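Local coordinates for alpha-L-arabinosidase (Xanthomonas axonopodis pv. citri, PDB 6D25), which probably releases L-arabinofuranose side chains from arabinoxylans, including internal di-substituted units, as a trimeric GH51 arabinofuranosidase, at residues V91-P97 against T148-A153; Q193-V199 against Q232-I237; H440-T446 against I514-Q520; Y404-L410 against S432-K437. All coordinates share one frame; numbering follows the deposited sequence.

Contact 1 of 4, residues V91-P97 against T148-A153; sequences VPNIRWP and TQAYIA
Arg95 lays the aliphatic part of its chain over one face of the Tyr151 ring: CD of Arg95 stands 3.8 Å from the ring centroid, displaced toward the rim, a CH-pi contact. Both side chains leave the sheet in the same direction, each with CG anti to its backbone N (chi1 -178° and 175°), and the guanidinium plane is turned 31° from that of the ring. Asn93 lies on the same side of the sheet; its OD1 comes to the edge of the same ring, 3.8 Å from Tyr151 CD2. On the other side Trp96 and Ile152 run alongside each other, and Ile152 CD1 meets the indole edge in plane, 3.8 Å from Trp96 CE3. Just before the strands, Thr148 OG1 donates to Val91 O at 2.7 Å, from above the carbonyl plane. Between the parallel strands, Ile94 and Trp96 each bond through both N and O, to Gln149 and Tyr151 and to Tyr151 and Ala153 respectively. Farther out, Arg95 forms a salt bridge with Glu324, the Asn93 amide bonds Asn370 and Gln47, and Trp96 NE1 bonds His55. The Asn93-Arg95-Tyr151 face is thus a buried, hydrogen-bonded polar layer inside the barrel, whereas Ile94 and Ile152 turn apolar groups to the surrounding helices.

Contact 2 of 4, residues Q193-V199 against Q232-I237; sequences QVPYFGV and QKILKI
Strands 196-199 and 235-237 run parallel at 33° with axes 4.7 Å apart, Phe197 bonding Leu235 O through its N and Ile237 N through its O, with Pro195 O to Leu235 N and Val199 N to Ile237 O at the two ends. Before the strands pair, a glutamine spans the two segments: Gln232 OE1 accepts from Val194 N at 2.9 Å, in the amide plane on a lone pair and nearly straight. Its CG lies between backbone N and carbonyl carbon (chi1 63°) and the chain then extends, which carries the amide across to residues 193-194. There it stacks on the amide of Gln193, the planes only 9° apart and the two NE2 atoms of Gln193 and Gln232 3.8 Å from each other; Gln232 NE2 also bonds Trp192 O. A water bridges Pro195 O and Lys233 O by donating to both. Ile234 packs its CG2 branch against Phe197 CB at 3.6 Å, while the Phe197 ring continues toward helix 161-172. On the opposite face Tyr196 and Leu235 lie alongside, Tyr196 CE1 3.9 Å from Leu235 CD1, and the tyrosine hydroxyl reaches Gln149. With helix 212-224 between them, these neighbouring strands make one beta-alpha-beta unit of the (beta/alpha)8 barrel of GH51 enzymes.

Contact 3 of 4, residues H440-T446 against I514-Q520; sequences HVYIALT and IVMLKLQ
His440 is gripped at its edge and over one face by the C-terminal strand. Its ND1 donates to Leu519 O at 3.0 Å, in the plane of both ring and carbonyl, while Lys518 CE sits over the ring centre, 3.6 Å from the centroid, in a CH-pi contact. The lysine reaches that far because its CG is anti to the backbone N (chi1 173°) and every later torsion is extended; on the way it runs alongside the Tyr442 ring, with CD of Lys518 3.5 Å from Tyr442 OH. Farther along the same face, Met516 folds back at chi2 and chi3 and sets CE 3.6 Å from Ala444 CB. On the other face Leu519 CD1 touches Val441 CG1 at 3.9 Å and also approaches Ile443 CD1. These positions are fixed by regular antiparallel pairing, Ile443 with Leu517 and Leu445 with Val515 as doubly hydrogen-bonded pairs, and a water joins Val441 N to Leu519 O. In the next shell Asp438 holds both Tyr442 OH and His440 N. Leu445, Val515, Leu517 and Leu519 pack onto strand 504-509, while Thr446 and Ile514 meet helix 346-361. Two layers of strands meeting through apolar side chains are characteristic of the beta-sandwich domain that accompanies the barrel in GH51 arabinofuranosidases.

Contact 4 of 4, residues Y404-L410 against S432-K437; sequences YQDATHL and SAVKAK
Val434 lies over one face of the Tyr404 ring: its CG1 stands over the ring centre, 3.7 Å from the centroid and 11° off the normal, and CG2 covers the CD1 side of the same face at 3.7 Å from Tyr404 CD1. Chi1 of the valine (-61°) puts CG1 anti to its carbonyl carbon and leaves CG2 between backbone N and carbonyl carbon, a rotation that brings both methyls over the same face. Tyr404 leaves its backbone away from strand 432-435, yet its ring swings back until OH donates to Ser432 OG at 2.6 Å, with OG in the ring plane at its edge. Ser432 OG has a further partner in Asp357, which probably orients it. Behind the valine, Ala407 CB fits against Val434 CB at 3.6 Å. Leu410 extends CD1 over the Val434-Lys435 peptide, 3.5 Å from Val434 C. Asp406 takes a left-handed backbone conformation in the type II turn 404-407; its carboxylate, in a salt bridge with Arg46, is linked to Lys437 NZ through a water rather than directly. Another water joins His409 ND1 to Ala433 O. Thr408 and Lys435 exchange two backbone bonds, each 2.9 Å from N to O. This is the open end of a long beta hairpin, strands 407-421 and 424-435, in the beta-sandwich domain.

The contacts fall into two pairs, one in each domain. Contacts 1 and 2, centres about 10 Å apart, belong to consecutive strands of the parallel barrel sheet and are joined by Gly198 N and Ile152 O, 2.7 Å apart. Contacts 4 and 3, also about 10 Å between centres, follow each other across the antiparallel sheet, where Tyr442 N lies 2.9 Å from Val434 O. Contact 4 lies nearer to contact 1, about 5 Å between nearest atoms, than contact 3 does, about 15 Å. In related GH51 enzymes the catalytic carboxylates sit at the C-terminal ends of barrel strands 4 and 7, so the Gly198-Val199 end of contact 2 and the Arg95-Pro97 end of contact 1 probably lie near the active site.

Contact 1 of 4, residues V91-P97 against T148-A153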
# COMPACT_ATOMS: atom_id res chain seq x y z
N VAL A 91 -33.91 -14.46 5.99
CA VAL A 91 -32.72 -13.84 5.43
C VAL A 91 -31.53 -14.78 5.65
O VAL A 91 -31.24 -15.14 6.77
CB VAL A 91 -32.47 -12.46 6.03
CG1 VAL A 91 -31.14 -11.90 5.54
CG2 VAL A 91 -33.60 -11.48 5.73
N PRO A 92 -30.78 -15.11 4.58
CA PRO A 92 -29.68 -16.08 4.72
C PRO A 92 -28.34 -15.46 5.15
O PRO A 92 -27.54 -16.08 5.88
CB PRO A 92 -29.54 -16.67 3.30
CG PRO A 92 -29.92 -15.50 2.41
CD PRO A 92 -31.06 -14.84 3.18
N ASN A 93 -28.09 -14.24 4.69
CA ASN A 93 -26.88 -13.46 5.09
C ASN A 93 -27.18 -11.99 4.86
O ASN A 93 -28.06 -11.65 4.04
CB ASN A 93 -25.62 -13.92 4.37
CG ASN A 93 -25.48 -13.37 2.97
OD1 ASN A 93 -25.15 -12.18 2.78
ND2 ASN A 93 -25.64 -14.24 1.98
N ILE A 94 -26.46 -11.15 5.59
CA ILE A 94 -26.45 -9.71 5.36
C ILE A 94 -25.00 -9.26 5.20
O ILE A 94 -24.16 -9.53 6.09
CB ILE A 94 -27.10 -8.93 6.52
CG1 ILE A 94 -28.54 -9.39 6.79
CG2 ILE A 94 -27.03 -7.43 6.23
CD1 ILE A 94 -29.15 -8.77 8.05
N ARG A 95 -24.75 -8.54 4.12
CA ARG A 95 -23.45 -7.89 3.89
C ARG A 95 -23.44 -6.51 4.54
O ARG A 95 -24.39 -5.73 4.36
CB ARG A 95 -23.14 -7.75 2.39
CG ARG A 95 -21.76 -7.12 2.20
CD ARG A 95 -21.01 -7.13 0.87
NE ARG A 95 -21.68 -6.45 -0.16
CZ ARG A 95 -21.15 -5.63 -1.08
NH1 ARG A 95 -19.88 -5.21 -1.09
NH2 ARG A 95 -21.99 -5.21 -2.00
N TRP A 96 -22.40 -6.22 5.31
CA TRP A 96 -22.27 -5.00 6.08
C TRP A 96 -20.78 -4.71 6.29
O TRP A 96 -20.03 -5.68 6.43
CB TRP A 96 -23.03 -5.17 7.41
CG TRP A 96 -22.79 -4.11 8.44
CD1 TRP A 96 -23.55 -3.00 8.64
CD2 TRP A 96 -21.78 -4.08 9.45
NE1 TRP A 96 -23.07 -2.28 9.70
CE2 TRP A 96 -21.98 -2.90 10.20
CE3 TRP A 96 -20.71 -4.91 9.79
CZ2 TRP A 96 -21.15 -2.54 11.25
CZ3 TRP A 96 -19.89 -4.56 10.85
CH2 TRP A 96 -20.09 -3.37 11.55
N PRO A 97 -20.32 -3.46 6.35
CA PRO A 97 -21.10 -2.22 6.31
C PRO A 97 -21.09 -1.47 4.96
O PRO A 97 -21.48 -0.30 4.88
CB PRO A 97 -20.39 -1.37 7.36
CG PRO A 97 -18.94 -1.73 7.17
CD PRO A 97 -18.99 -3.21 6.88
N THR A 148 -29.30 -15.25 11.03
CA THR A 148 -28.69 -15.10 9.68
C THR A 148 -27.16 -15.11 9.78
O THR A 148 -26.58 -15.02 10.89
CB THR A 148 -29.21 -13.83 8.99
OG1 THR A 148 -28.97 -13.97 7.59
CG2 THR A 148 -28.54 -12.56 9.49
N GLN A 149 -26.50 -15.24 8.64
CA GLN A 149 -25.04 -15.24 8.57
C GLN A 149 -24.52 -13.82 8.32
O GLN A 149 -25.13 -13.05 7.58
CB GLN A 149 -24.56 -16.21 7.49
CG GLN A 149 -24.78 -17.68 7.85
CD GLN A 149 -24.23 -18.58 6.76
OE1 GLN A 149 -24.43 -18.34 5.56
NE2 GLN A 149 -23.44 -19.56 7.14
N ALA A 150 -23.36 -13.51 8.89
CA ALA A 150 -22.68 -12.24 8.67
C ALA A 150 -21.78 -12.37 7.44
O ALA A 150 -20.97 -13.31 7.34
CB ALA A 150 -21.84 -11.91 9.89
N TYR A 151 -21.89 -11.42 6.52
CA TYR A 151 -20.99 -11.23 5.44
C TYR A 151 -20.30 -9.87 5.67
O TYR A 151 -20.90 -8.82 5.43
CB TYR A 151 -21.78 -11.34 4.13
CG TYR A 151 -21.04 -11.06 2.84
CD1 TYR A 151 -19.69 -10.77 2.79
CD2 TYR A 151 -21.73 -11.13 1.64
CE1 TYR A 151 -19.07 -10.53 1.58
CE2 TYR A 151 -21.11 -10.90 0.42
CZ TYR A 151 -19.77 -10.59 0.38
OH TYR A 151 -19.17 -10.33 -0.81
N ILE A 152 -19.09 -9.89 6.19
CA ILE A 152 -18.40 -8.68 6.61
C ILE A 152 -17.61 -8.13 5.44
O ILE A 152 -16.87 -8.87 4.83
CB ILE A 152 -17.45 -8.98 7.80
CG1 ILE A 152 -18.23 -9.42 9.03
CG2 ILE A 152 -16.54 -7.77 8.10
CD1 ILE A 152 -19.11 -8.34 9.61
N ALA A 153 -17.73 -6.83 5.18
CA ALA A 153 -16.99 -6.13 4.11
C ALA A 153 -15.80 -5.40 4.74
O ALA A 153 -15.99 -4.45 5.50
CB ALA A 153 -17.88 -5.19 3.36

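Contact 2 of 4, residues Q193-V199 against Q232-I237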
# COMPACT_ATOMS: atom_id res chain seq x y z
N GLN A 193 -19.57 -16.14 14.58
CA GLN A 193 -19.27 -16.76 13.31
C GLN A 193 -19.20 -15.67 12.23
O GLN A 193 -20.11 -14.84 12.12
CB GLN A 193 -20.37 -17.78 12.94
CG GLN A 193 -20.56 -18.88 13.98
CD GLN A 193 -19.35 -19.76 14.14
OE1 GLN A 193 -18.88 -20.35 13.17
NE2 GLN A 193 -18.84 -19.85 15.36
N VAL A 194 -18.11 -15.71 11.47
CA VAL A 194 -17.89 -14.83 10.33
C VAL A 194 -17.64 -15.69 9.09
O VAL A 194 -16.49 -15.91 8.68
CB VAL A 194 -16.75 -13.83 10.59
CG1 VAL A 194 -16.59 -12.89 9.40
CG2 VAL A 194 -16.98 -13.01 11.86
N PRO A 195 -18.72 -16.14 8.46
CA PRO A 195 -18.53 -17.13 7.41
C PRO A 195 -18.06 -16.54 6.07
O PRO A 195 -17.44 -17.29 5.30
CB PRO A 195 -19.88 -17.81 7.24
CG PRO A 195 -20.86 -16.76 7.75
CD PRO A 195 -20.11 -16.13 8.93
N TYR A 196 -18.32 -15.26 5.81
CA TYR A 196 -17.94 -14.61 4.57
C TYR A 196 -17.26 -13.28 4.90
O TYR A 196 -17.75 -12.53 5.74
CB TYR A 196 -19.14 -14.36 3.66
CG TYR A 196 -20.11 -15.52 3.58
CD1 TYR A 196 -19.82 -16.65 2.84
CD2 TYR A 196 -21.31 -15.48 4.24
CE1 TYR A 196 -20.69 -17.73 2.78
CE2 TYR A 196 -22.21 -16.53 4.17
CZ TYR A 196 -21.90 -17.68 3.45
OH TYR A 196 -22.78 -18.73 3.46
N PHE A 197 -16.18 -13.01 4.21
CA PHE A 197 -15.40 -11.79 4.45
C PHE A 197 -14.97 -11.23 3.08
O PHE A 197 -14.24 -11.90 2.33
CB PHE A 197 -14.16 -12.09 5.30
CG PHE A 197 -13.54 -10.87 5.92
CD1 PHE A 197 -12.78 -10.02 5.17
CD2 PHE A 197 -13.78 -10.55 7.24
CE1 PHE A 197 -12.21 -8.88 5.73
CE2 PHE A 197 -13.26 -9.40 7.82
CZ PHE A 197 -12.50 -8.56 7.05
N GLY A 198 -15.48 -10.05 2.77
CA GLY A 198 -15.15 -9.33 1.51
C GLY A 198 -13.83 -8.58 1.64
O GLY A 198 -13.64 -7.76 2.55
N VAL A 199 -12.93 -8.85 0.74
CA VAL A 199 -11.59 -8.24 0.77
C VAL A 199 -11.55 -7.11 -0.24
O VAL A 199 -10.90 -7.21 -1.30
CB VAL A 199 -10.49 -9.29 0.57
CG1 VAL A 199 -9.12 -8.69 0.80
CG2 VAL A 199 -10.67 -10.47 1.50
N GLN A 232 -13.31 -22.19 13.06
CA GLN A 232 -14.28 -21.86 12.01
C GLN A 232 -13.53 -21.43 10.74
O GLN A 232 -12.40 -20.95 10.81
CB GLN A 232 -15.24 -20.73 12.43
CG GLN A 232 -14.57 -19.39 12.70
CD GLN A 232 -15.57 -18.30 13.00
OE1 GLN A 232 -16.23 -17.79 12.07
NE2 GLN A 232 -15.69 -17.96 14.30
N LYS A 233 -14.21 -21.57 9.63
CA LYS A 233 -13.65 -21.19 8.32
C LYS A 233 -14.26 -19.86 7.86
O LYS A 233 -15.49 -19.72 7.76
CB LYS A 233 -13.95 -22.33 7.34
CG LYS A 233 -13.62 -22.02 5.90
CD LYS A 233 -12.16 -21.95 5.59
CE LYS A 233 -11.90 -22.33 4.13
NZ LYS A 233 -10.60 -21.81 3.69
N ILE A 234 -13.39 -18.89 7.59
CA ILE A 234 -13.77 -17.58 7.02
C ILE A 234 -13.52 -17.63 5.50
O ILE A 234 -12.37 -17.67 5.06
CB ILE A 234 -12.97 -16.45 7.67
CG1 ILE A 234 -13.12 -16.48 9.20
CG2 ILE A 234 -13.41 -15.10 7.10
CD1 ILE A 234 -12.27 -15.45 9.93
N LEU A 235 -14.59 -17.61 4.71
CA LEU A 235 -14.45 -17.62 3.25
C LEU A 235 -14.14 -16.22 2.77
O LEU A 235 -14.71 -15.25 3.27
CB LEU A 235 -15.76 -18.16 2.64
CG LEU A 235 -16.11 -19.60 2.99
CD1 LEU A 235 -17.50 -19.92 2.49
CD2 LEU A 235 -15.11 -20.60 2.44
N LYS A 236 -13.29 -16.11 1.76
CA LYS A 236 -12.83 -14.80 1.29
C LYS A 236 -13.40 -14.50 -0.09
O LYS A 236 -13.24 -15.31 -1.01
CB LYS A 236 -11.31 -14.78 1.23
CG LYS A 236 -10.63 -14.93 2.60
CD LYS A 236 -9.23 -15.44 2.47
CE LYS A 236 -8.50 -15.44 3.79
NZ LYS A 236 -7.10 -15.91 3.61
N ILE A 237 -14.04 -13.37 -0.21
CA ILE A 237 -14.63 -12.91 -1.45
C ILE A 237 -13.74 -11.81 -2.05
O ILE A 237 -13.54 -10.76 -1.43
CB ILE A 237 -16.05 -12.37 -1.24
CG1 ILE A 237 -16.92 -13.29 -0.38
CG2 ILE A 237 -16.68 -12.03 -2.62
CD1 ILE A 237 -16.99 -14.65 -0.85
O HOH W 1 -17.66 -20.09 5.99

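Contact 3 of 4, residues H440-T446 against I514-Q520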
# COMPACT_ATOMS: atom_id res chain seq x y z
N HIS A 440 -41.80 -30.73 -2.33
CA HIS A 440 -42.74 -30.29 -3.38
C HIS A 440 -41.98 -29.59 -4.51
O HIS A 440 -40.93 -28.94 -4.30
CB HIS A 440 -43.81 -29.36 -2.78
CG HIS A 440 -44.72 -30.04 -1.83
ND1 HIS A 440 -45.89 -30.69 -2.25
CD2 HIS A 440 -44.64 -30.25 -0.50
CE1 HIS A 440 -46.48 -31.26 -1.21
NE2 HIS A 440 -45.74 -30.99 -0.12
N VAL A 441 -42.57 -29.69 -5.69
CA VAL A 441 -42.09 -28.95 -6.85
C VAL A 441 -42.79 -27.59 -6.89
O VAL A 441 -44.01 -27.51 -6.70
CB VAL A 441 -42.30 -29.73 -8.16
CG1 VAL A 441 -42.06 -28.87 -9.39
CG2 VAL A 441 -41.46 -30.99 -8.17
N TYR A 442 -42.01 -26.53 -7.13
CA TYR A 442 -42.51 -25.18 -7.27
C TYR A 442 -42.12 -24.62 -8.64
O TYR A 442 -41.02 -24.90 -9.15
CB TYR A 442 -41.94 -24.26 -6.19
CG TYR A 442 -42.42 -24.55 -4.79
CD1 TYR A 442 -41.90 -25.62 -4.07
CD2 TYR A 442 -43.40 -23.80 -4.20
CE1 TYR A 442 -42.33 -25.89 -2.78
CE2 TYR A 442 -43.86 -24.06 -2.93
CZ TYR A 442 -43.33 -25.11 -2.21
OH TYR A 442 -43.78 -25.38 -0.95
N ILE A 443 -43.06 -23.87 -9.25
CA ILE A 443 -42.86 -23.25 -10.55
C ILE A 443 -43.20 -21.77 -10.42
O ILE A 443 -44.32 -21.46 -10.00
CB ILE A 443 -43.75 -23.84 -11.66
CG1 ILE A 443 -43.69 -25.36 -11.73
CG2 ILE A 443 -43.43 -23.13 -12.99
CD1 ILE A 443 -44.79 -25.95 -12.59
N ALA A 444 -42.21 -20.92 -10.76
CA ALA A 444 -42.40 -19.48 -10.81
C ALA A 444 -42.62 -19.07 -12.26
O ALA A 444 -41.87 -19.52 -13.14
CB ALA A 444 -41.21 -18.80 -10.22
N LEU A 445 -43.62 -18.22 -12.50
CA LEU A 445 -43.83 -17.64 -13.83
C LEU A 445 -44.09 -16.13 -13.67
O LEU A 445 -44.86 -15.72 -12.76
CB LEU A 445 -45.04 -18.30 -14.49
CG LEU A 445 -44.92 -19.79 -14.83
CD1 LEU A 445 -46.28 -20.34 -15.22
CD2 LEU A 445 -43.89 -20.04 -15.95
N THR A 446 -43.53 -15.36 -14.57
CA THR A 446 -43.71 -13.94 -14.65
C THR A 446 -44.19 -13.57 -16.05
O THR A 446 -43.58 -13.98 -17.05
CB THR A 446 -42.39 -13.22 -14.37
OG1 THR A 446 -42.00 -13.52 -13.03
CG2 THR A 446 -42.50 -11.72 -14.53
N ILE A 514 -46.66 -12.03 -11.28
CA ILE A 514 -45.81 -13.09 -10.87
C ILE A 514 -46.65 -14.15 -10.16
O ILE A 514 -47.37 -13.80 -9.24
CB ILE A 514 -44.72 -12.58 -9.91
CG1 ILE A 514 -43.90 -11.45 -10.54
CG2 ILE A 514 -43.80 -13.70 -9.43
CD1 ILE A 514 -43.22 -10.59 -9.49
N VAL A 515 -46.51 -15.41 -10.53
CA VAL A 515 -47.16 -16.48 -9.75
C VAL A 515 -46.08 -17.46 -9.28
O VAL A 515 -45.05 -17.67 -9.95
CB VAL A 515 -48.26 -17.20 -10.53
CG1 VAL A 515 -49.35 -16.23 -10.99
CG2 VAL A 515 -47.71 -17.98 -11.73
N MET A 516 -46.31 -18.03 -8.11
CA MET A 516 -45.53 -19.11 -7.56
C MET A 516 -46.49 -20.28 -7.31
O MET A 516 -47.43 -20.14 -6.54
CB MET A 516 -44.79 -18.71 -6.29
CG MET A 516 -43.92 -19.81 -5.72
SD MET A 516 -42.55 -20.29 -6.79
CE MET A 516 -41.49 -18.87 -6.60
N LEU A 517 -46.28 -21.37 -8.02
CA LEU A 517 -47.15 -22.55 -8.01
C LEU A 517 -46.48 -23.69 -7.25
O LEU A 517 -45.28 -23.88 -7.38
CB LEU A 517 -47.41 -23.01 -9.44
CG LEU A 517 -47.95 -21.94 -10.38
CD1 LEU A 517 -48.19 -22.52 -11.76
CD2 LEU A 517 -49.23 -21.35 -9.83
N LYS A 518 -47.27 -24.37 -6.44
CA LYS A 518 -46.82 -25.52 -5.69
C LYS A 518 -47.58 -26.75 -6.18
O LYS A 518 -48.84 -26.75 -6.15
CB LYS A 518 -47.09 -25.27 -4.20
CG LYS A 518 -46.82 -26.46 -3.28
CD LYS A 518 -47.13 -26.12 -1.86
CE LYS A 518 -46.81 -27.25 -0.92
NZ LYS A 518 -47.23 -27.00 0.47
N LEU A 519 -46.86 -27.73 -6.69
CA LEU A 519 -47.47 -28.98 -7.13
C LEU A 519 -47.59 -29.94 -5.94
O LEU A 519 -46.69 -30.05 -5.12
CB LEU A 519 -46.64 -29.61 -8.25
CG LEU A 519 -46.42 -28.71 -9.46
CD1 LEU A 519 -45.72 -29.42 -10.61
CD2 LEU A 519 -47.75 -28.22 -9.96
N GLN A 520 -48.71 -30.62 -5.83
CA GLN A 520 -48.78 -31.83 -5.03
C GLN A 520 -48.25 -32.97 -5.92
O GLN A 520 -48.81 -33.39 -6.98
CB GLN A 520 -50.20 -32.02 -4.50
CG GLN A 520 -50.26 -32.35 -3.01
CD GLN A 520 -49.91 -31.20 -2.08
OE1 GLN A 520 -49.55 -30.08 -2.49
NE2 GLN A 520 -50.01 -31.48 -0.78
OXT GLN A 520 -47.16 -33.44 -5.62
O HOH W 2 -44.66 -31.75 -5.89

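Contact 4 of 4, residues Y404-L410 against S432-K437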
# COMPACT_ATOMS: atom_id res chain seq x y z
N TYR A 404 -37.24 -21.72 -2.83
CA TYR A 404 -36.02 -21.86 -3.60
C TYR A 404 -34.78 -21.98 -2.69
O TYR A 404 -33.73 -22.41 -3.17
CB TYR A 404 -35.83 -20.69 -4.56
CG TYR A 404 -36.63 -20.76 -5.84
CD1 TYR A 404 -37.97 -21.10 -5.85
CD2 TYR A 404 -36.03 -20.49 -7.06
CE1 TYR A 404 -38.69 -21.19 -7.04
CE2 TYR A 404 -36.73 -20.56 -8.25
CZ TYR A 404 -38.06 -20.92 -8.25
OH TYR A 404 -38.76 -20.98 -9.42
N GLN A 405 -34.86 -21.63 -1.40
CA GLN A 405 -33.69 -21.62 -0.54
C GLN A 405 -33.16 -23.05 -0.34
O GLN A 405 -33.85 -23.88 0.23
CB GLN A 405 -34.02 -21.00 0.83
CG GLN A 405 -34.30 -19.51 0.70
CD GLN A 405 -34.32 -18.81 2.03
OE1 GLN A 405 -33.78 -19.32 3.02
NE2 GLN A 405 -34.88 -17.59 2.06
N ASP A 406 -31.97 -23.32 -0.89
CA ASP A 406 -31.33 -24.63 -0.82
C ASP A 406 -32.17 -25.70 -1.53
O ASP A 406 -32.09 -26.88 -1.19
CB ASP A 406 -30.97 -25.00 0.63
CG ASP A 406 -29.79 -24.17 1.17
OD1 ASP A 406 -28.99 -23.61 0.35
OD2 ASP A 406 -29.69 -24.08 2.43
N ALA A 407 -32.94 -25.29 -2.51
CA ALA A 407 -33.74 -26.22 -3.31
C ALA A 407 -32.83 -26.82 -4.39
O ALA A 407 -31.63 -26.49 -4.48
CB ALA A 407 -34.91 -25.50 -3.94
N THR A 408 -33.43 -27.71 -5.18
CA THR A 408 -32.78 -28.33 -6.32
C THR A 408 -33.36 -27.71 -7.60
O THR A 408 -34.58 -27.73 -7.81
CB THR A 408 -33.01 -29.85 -6.29
OG1 THR A 408 -32.45 -30.38 -5.09
CG2 THR A 408 -32.42 -30.58 -7.47
N HIS A 409 -32.48 -27.21 -8.45
CA HIS A 409 -32.88 -26.67 -9.75
C HIS A 409 -33.56 -27.75 -10.61
O HIS A 409 -33.04 -28.88 -10.73
CB HIS A 409 -31.66 -26.10 -10.48
CG HIS A 409 -31.89 -25.82 -11.93
ND1 HIS A 409 -32.63 -24.74 -12.36
CD2 HIS A 409 -31.49 -26.50 -13.04
CE1 HIS A 409 -32.65 -24.77 -13.68
NE2 HIS A 409 -31.97 -25.83 -14.13
N LEU A 410 -34.67 -27.41 -11.26
CA LEU A 410 -35.28 -28.25 -12.26
C LEU A 410 -35.32 -27.49 -13.60
O LEU A 410 -35.70 -26.31 -13.65
CB LEU A 410 -36.70 -28.64 -11.87
CG LEU A 410 -36.84 -29.35 -10.52
CD1 LEU A 410 -38.30 -29.57 -10.21
CD2 LEU A 410 -36.08 -30.66 -10.46
N SER A 432 -38.98 -20.23 -13.79
CA SER A 432 -38.00 -21.16 -13.30
C SER A 432 -38.74 -22.17 -12.42
O SER A 432 -39.92 -21.99 -12.11
CB SER A 432 -36.90 -20.44 -12.52
OG SER A 432 -37.44 -19.82 -11.36
N ALA A 433 -38.06 -23.25 -12.02
CA ALA A 433 -38.69 -24.25 -11.18
C ALA A 433 -37.63 -24.89 -10.26
O ALA A 433 -36.44 -24.94 -10.62
CB ALA A 433 -39.38 -25.27 -12.04
N VAL A 434 -38.09 -25.41 -9.13
CA VAL A 434 -37.24 -26.16 -8.21
C VAL A 434 -38.04 -27.32 -7.60
O VAL A 434 -39.28 -27.35 -7.60
CB VAL A 434 -36.70 -25.27 -7.09
CG1 VAL A 434 -35.84 -24.13 -7.64
CG2 VAL A 434 -37.83 -24.75 -6.19
N LYS A 435 -37.28 -28.27 -7.06
CA LYS A 435 -37.79 -29.18 -6.04
C LYS A 435 -37.26 -28.71 -4.68
O LYS A 435 -36.06 -28.66 -4.46
CB LYS A 435 -37.36 -30.62 -6.29
CG LYS A 435 -37.95 -31.59 -5.27
CD LYS A 435 -37.89 -33.03 -5.68
CE LYS A 435 -38.50 -33.88 -4.60
NZ LYS A 435 -38.50 -35.31 -4.98
N ALA A 436 -38.17 -28.31 -3.81
CA ALA A 436 -37.80 -27.70 -2.56
C ALA A 436 -37.40 -28.78 -1.54
O ALA A 436 -37.74 -29.94 -1.68
CB ALA A 436 -38.94 -26.84 -2.06
N LYS A 437 -36.80 -28.35 -0.44
CA LYS A 437 -36.46 -29.27 0.64
C LYS A 437 -37.72 -29.84 1.29
O LYS A 437 -37.65 -30.92 1.83
CB LYS A 437 -35.65 -28.58 1.73
CG LYS A 437 -34.24 -28.23 1.30
CD LYS A 437 -33.54 -27.44 2.36
CE LYS A 437 -33.03 -28.35 3.44
NZ LYS A 437 -32.66 -27.55 4.64
O HOH W 3 -36.01 -25.46 -0.38
O HOH W 4 -31.42 -24.67 4.12
O HOH W 5 -34.44 -30.37 -2.99
O HOH W 6 -34.32 -23.20 -10.88
O HOH W 7 -35.70 -23.66 -13.78